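Local coordinates for protein CRISPR-associated endoribonuclease Cas2 (PDB 4QR2) that probably acts as a magnesium-dependent nuclease of the CRISPR adaptive immune system, working as a homodimer that joins a Cas1 dimer, at residues A[5-10]-A[62-67]; A[24-29]-A[53-58]. All blocks are in the same frame, centred on the assembly; numbering follows the deposited sequence.

Contact 1: residues A[5-10]-A[62-67]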
# COMPACT_ATOMS: atom_id res chain seq x y z
N VAL A 5 -6.66 -1.26 1.56
CA VAL A 5 -6.42 -2.40 0.70
C VAL A 5 -5.16 -2.10 -0.11
O VAL A 5 -5.13 -1.10 -0.87
CB VAL A 5 -7.59 -2.62 -0.30
CG1 VAL A 5 -7.36 -3.85 -1.17
CG2 VAL A 5 -8.93 -2.83 0.41
N THR A 6 -4.16 -3.00 -0.03
CA THR A 6 -2.99 -2.90 -0.83
C THR A 6 -2.83 -4.13 -1.72
O THR A 6 -2.78 -5.26 -1.28
CB THR A 6 -1.72 -2.56 0.04
OG1 THR A 6 -1.44 -3.71 0.89
CG2 THR A 6 -1.90 -1.39 0.99
N TYR A 7 -2.81 -3.87 -3.04
CA TYR A 7 -2.78 -4.89 -4.05
C TYR A 7 -1.46 -4.92 -4.75
O TYR A 7 -1.03 -3.93 -5.33
CB TYR A 7 -3.92 -4.68 -5.09
CG TYR A 7 -4.04 -5.76 -6.17
CD1 TYR A 7 -3.77 -7.08 -5.90
CD2 TYR A 7 -4.44 -5.44 -7.43
CE1 TYR A 7 -3.95 -8.05 -6.83
CE2 TYR A 7 -4.62 -6.39 -8.40
CZ TYR A 7 -4.36 -7.69 -8.15
OH TYR A 7 -4.53 -8.64 -9.12
N ASP A 8 -0.76 -6.06 -4.68
CA ASP A 8 0.52 -6.27 -5.35
C ASP A 8 0.29 -7.17 -6.56
O ASP A 8 -0.04 -8.36 -6.44
CB ASP A 8 1.44 -7.01 -4.40
CG ASP A 8 2.90 -7.11 -4.87
OD1 ASP A 8 3.22 -6.74 -5.97
OD2 ASP A 8 3.75 -7.61 -4.05
N VAL A 9 0.44 -6.55 -7.71
CA VAL A 9 0.28 -7.20 -8.99
C VAL A 9 1.37 -6.59 -9.89
O VAL A 9 1.77 -5.43 -9.77
CB VAL A 9 -1.12 -7.00 -9.56
CG1 VAL A 9 -1.38 -5.53 -9.82
CG2 VAL A 9 -1.34 -7.81 -10.82
N ASN A 10 1.83 -7.43 -10.82
CA ASN A 10 2.85 -7.07 -11.77
C ASN A 10 2.30 -6.35 -12.96
O ASN A 10 1.65 -6.99 -13.78
CB ASN A 10 3.66 -8.27 -12.20
CG ASN A 10 4.84 -7.88 -13.14
OD1 ASN A 10 4.91 -6.73 -13.59
ND2 ASN A 10 5.83 -8.78 -13.29
N LYS A 62 -1.53 -17.20 -7.11
CA LYS A 62 -0.15 -17.65 -7.26
C LYS A 62 0.85 -16.52 -7.35
O LYS A 62 1.93 -16.63 -6.79
CB LYS A 62 0.01 -18.52 -8.48
CG LYS A 62 -0.72 -19.83 -8.34
CD LYS A 62 -0.25 -20.86 -9.35
CE LYS A 62 -0.26 -22.25 -8.70
NZ LYS A 62 -1.60 -22.90 -8.68
N THR A 63 0.48 -15.42 -8.02
CA THR A 63 1.42 -14.37 -8.30
C THR A 63 1.16 -13.07 -7.61
O THR A 63 2.05 -12.21 -7.58
CB THR A 63 1.47 -14.12 -9.83
OG1 THR A 63 0.14 -13.81 -10.30
CG2 THR A 63 1.87 -15.35 -10.55
N ASP A 64 -0.10 -12.84 -7.18
CA ASP A 64 -0.51 -11.55 -6.63
C ASP A 64 -0.75 -11.71 -5.14
O ASP A 64 -1.00 -12.80 -4.65
CB ASP A 64 -1.89 -11.11 -7.21
CG ASP A 64 -1.95 -11.07 -8.76
OD1 ASP A 64 -0.94 -11.32 -9.48
OD2 ASP A 64 -3.09 -10.84 -9.23
N SER A 65 -0.81 -10.60 -4.42
CA SER A 65 -1.38 -10.61 -3.07
C SER A 65 -2.19 -9.36 -2.74
O SER A 65 -1.95 -8.33 -3.35
CB SER A 65 -0.32 -10.79 -1.99
OG SER A 65 0.51 -9.67 -1.95
N ILE A 66 -3.05 -9.47 -1.72
CA ILE A 66 -3.80 -8.35 -1.19
C ILE A 66 -3.64 -8.40 0.33
O ILE A 66 -3.78 -9.48 0.94
CB ILE A 66 -5.31 -8.41 -1.57
CG1 ILE A 66 -5.43 -8.16 -3.08
CG2 ILE A 66 -6.09 -7.39 -0.72
CD1 ILE A 66 -6.80 -7.88 -3.58
N ARG A 67 -3.38 -7.23 0.90
CA ARG A 67 -3.34 -7.05 2.31
C ARG A 67 -4.42 -6.07 2.68
O ARG A 67 -4.68 -5.10 1.95
CB ARG A 67 -1.92 -6.56 2.80
CG ARG A 67 -0.90 -7.64 2.61
CD ARG A 67 0.51 -7.16 2.93
NE ARG A 67 0.72 -7.05 4.36
CZ ARG A 67 1.09 -8.06 5.13
NH1 ARG A 67 1.14 -9.29 4.60
NH2 ARG A 67 1.30 -7.87 6.39
O HOH W 1 2.86 -9.89 -2.98
O HOH W 2 1.36 -10.33 -10.58
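Y7 carries CG anti to its own backbone N (chi1 -177°), which swings the ring toward D64, while D64 turns CG beside its N (chi1 -55°), which brings its carboxylate to the hydroxyl. Y7 lies within strand 5-8 and D64 just before strand 65-67; the two strands pair antiparallel in the ferredoxin-like fold of Cas2. The Y7 hydroxyl donates to D64 OD2, with 2.6 Å between OH and OD2. It meets that oxygen from above the carboxylate plane, and ring and carboxylate are turned 71° apart. R19 of helix 14-27 also forms a salt bridge with D64 OD2, and the backbone N of D60 bonds to it too. Three donors on one oxygen would probably favour the ionised form of D64.

The backbones are joined by four bonds. T6 and R67 are a hydrogen-bonded pair: T6 N to R67 O is 2.9 Å. D8 and S65 form the second such pair, and D8 N to S65 O is 2.9 Å and nearly straight. Between them Y7 and I66 are a non-hydrogen-bonded pair. Here I66 CG1 packs obliquely on Y7 CD1 at 3.4 Å, while V9 CB lies over one face of the ring, toward the rim. V5 CG1 touches I66 CG2 at 3.8 Å.

T6, D8, S65 and R67 point to the other face of the sheet, toward the second subunit. T6 OG1 bonds Q35 of that subunit, and R67 makes a salt bridge to its E40. D8 is the predicted catalytic magnesium ligand; its OD2 accepts from N36 N of the second subunit. S65 OG is hydrogen-bonded to Q35 NE2 of the second subunit. A water also donates to D8 OD2 at 2.7 Å, and the same water is hydrogen-bonded to S65 OG.

Contact 2: residues A[24-29]-A[53-58]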
# COMPACT_ATOMS: atom_id res chain seq x y z
N ALA A 24 -9.59 -2.40 -9.02
CA ALA A 24 -9.92 -0.98 -8.76
C ALA A 24 -11.38 -0.75 -8.93
O ALA A 24 -11.95 -0.02 -8.12
CB ALA A 24 -9.14 -0.06 -9.72
N LYS A 25 -11.98 -1.33 -9.98
CA LYS A 25 -13.39 -1.12 -10.25
C LYS A 25 -14.24 -1.58 -9.06
O LYS A 25 -15.24 -0.91 -8.64
CB LYS A 25 -13.80 -1.85 -11.52
CG LYS A 25 -15.18 -1.52 -12.00
CD LYS A 25 -15.46 -2.28 -13.28
CE LYS A 25 -16.83 -1.92 -13.87
NZ LYS A 25 -18.01 -2.35 -13.08
N LEU A 26 -13.83 -2.67 -8.47
CA LEU A 26 -14.51 -3.19 -7.29
C LEU A 26 -14.32 -2.31 -6.09
O LEU A 26 -15.33 -1.98 -5.43
CB LEU A 26 -14.05 -4.62 -7.01
CG LEU A 26 -14.47 -5.25 -5.66
CD1 LEU A 26 -15.92 -5.31 -5.58
CD2 LEU A 26 -13.98 -6.69 -5.59
N CYS A 27 -13.05 -1.92 -5.81
CA CYS A 27 -12.67 -1.27 -4.59
C CYS A 27 -13.23 0.15 -4.57
O CYS A 27 -13.65 0.60 -3.50
CB CYS A 27 -11.24 -1.24 -4.33
SG CYS A 27 -10.56 -2.85 -3.85
N VAL A 28 -13.38 0.78 -5.75
CA VAL A 28 -13.83 2.18 -5.75
C VAL A 28 -15.32 2.25 -5.56
O VAL A 28 -15.90 3.36 -5.47
CB VAL A 28 -13.36 2.96 -7.01
CG1 VAL A 28 -11.83 2.99 -7.08
CG2 VAL A 28 -13.99 2.48 -8.29
N ASP A 29 -16.00 1.10 -5.58
CA ASP A 29 -17.38 1.10 -5.19
C ASP A 29 -17.55 1.22 -3.67
O ASP A 29 -18.69 1.44 -3.20
CB ASP A 29 -18.05 -0.19 -5.64
CG ASP A 29 -18.68 -0.10 -7.04
OD1 ASP A 29 -18.83 1.01 -7.59
OD2 ASP A 29 -19.08 -1.16 -7.59
N HIS A 53 -14.50 -12.22 -1.03
CA HIS A 53 -14.88 -13.27 -1.98
C HIS A 53 -14.71 -12.81 -3.44
O HIS A 53 -14.20 -13.55 -4.24
CB HIS A 53 -16.34 -13.66 -1.80
CG HIS A 53 -16.62 -14.40 -0.52
ND1 HIS A 53 -17.88 -14.54 0.00
CD2 HIS A 53 -15.78 -15.06 0.34
CE1 HIS A 53 -17.84 -15.27 1.11
NE2 HIS A 53 -16.58 -15.61 1.33
N ARG A 54 -15.14 -11.60 -3.74
CA ARG A 54 -15.01 -11.04 -5.08
C ARG A 54 -13.61 -10.84 -5.55
O ARG A 54 -13.25 -11.20 -6.70
CB ARG A 54 -15.89 -9.79 -5.25
CG ARG A 54 -17.33 -10.19 -5.18
CD ARG A 54 -18.23 -9.18 -5.77
NE ARG A 54 -18.57 -8.33 -4.74
CZ ARG A 54 -18.86 -7.04 -4.85
NH1 ARG A 54 -18.86 -6.39 -6.03
NH2 ARG A 54 -19.13 -6.39 -3.70
N LEU A 55 -12.79 -10.33 -4.64
CA LEU A 55 -11.36 -10.15 -4.95
C LEU A 55 -10.71 -11.46 -5.16
O LEU A 55 -9.86 -11.60 -6.08
CB LEU A 55 -10.69 -9.38 -3.83
CG LEU A 55 -11.03 -7.92 -3.68
CD1 LEU A 55 -10.51 -7.44 -2.33
CD2 LEU A 55 -10.37 -7.11 -4.84
N THR A 56 -11.11 -12.48 -4.41
CA THR A 56 -10.53 -13.82 -4.63
C THR A 56 -10.78 -14.38 -6.02
O THR A 56 -9.91 -15.06 -6.58
CB THR A 56 -11.08 -14.80 -3.58
OG1 THR A 56 -10.61 -14.40 -2.30
CG2 THR A 56 -10.57 -16.17 -3.87
N GLN A 57 -11.93 -14.05 -6.59
CA GLN A 57 -12.24 -14.45 -7.96
C GLN A 57 -11.48 -13.61 -9.01
O GLN A 57 -11.37 -14.00 -10.15
CB GLN A 57 -13.72 -14.33 -8.17
CG GLN A 57 -14.55 -15.26 -7.25
CD GLN A 57 -14.12 -16.70 -7.39
OE1 GLN A 57 -13.44 -17.28 -6.52
NE2 GLN A 57 -14.45 -17.28 -8.54
N ILE A 58 -11.00 -12.44 -8.67
CA ILE A 58 -10.26 -11.59 -9.65
C ILE A 58 -8.73 -11.81 -9.67
O ILE A 58 -8.11 -11.82 -10.74
CB ILE A 58 -10.49 -10.09 -9.36
CG1 ILE A 58 -11.97 -9.76 -9.62
CG2 ILE A 58 -9.45 -9.22 -10.13
CD1 ILE A 58 -12.53 -8.56 -8.93
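Two helices of the ferredoxin-like fold, 14-27 and 45-58, meet here near their C-terminal ends. No hydrogen bond crosses the contact; one leucine meets apolar side chains and an arginine. L26 is the centre of it. Its CA lies 8.0 Å from the CA of L55, and its side chain packs against R54, L55 and I58 of the other helix. CG of L26 is anti to the backbone N (chi1 169°), and the two methyls then part company.

CD2 goes to the apolar side. It packs on L55 CD2 at 3.7 Å and touches I58 CD1 more loosely. It also rests on the CB of R54. L55 and L26 cross at an oblique angle, and C27 SG adds a distant touch on L55 CD2 at 4.4 Å. On the sheet side, L55 also packs on F68 of strand 65-71, and C27 on F39 of strand 38-42. These residues tie the helix pair to the sheet.

CD1 goes to the arginine. The R54 chain bends at chi3 (-90°), which helps bring its flat end over L26. The guanidinium is held by other groups: NH2 forms a salt bridge with D50 and a hydrogen bond with Y30 OH. These two partners help fix the group's position. L26 CD1 sits over one face, offset toward the rim, 3.2 Å from R54 NH1.

The two contacts lie with their centres 12 Å apart, in two layers of one ferredoxin-like subunit. Contact 1 joins strands 2-8 and 65-71 of the antiparallel sheet; contact 2 joins helices 14-27 and 45-58 packed over it. Along the chain the order is strand 2-8, helix 14-27, helix 45-58, strand 65-71, so contact 2 falls between the two halves of contact 1. The layers meet directly: I66 CD1 packs on L55 CD2 at 3.9 Å, and V5 CG1 lies near C27 SG. Both contacts also touch the second subunit, where L82 packs on both I66 and L55. The core and dimer interface therefore share residues.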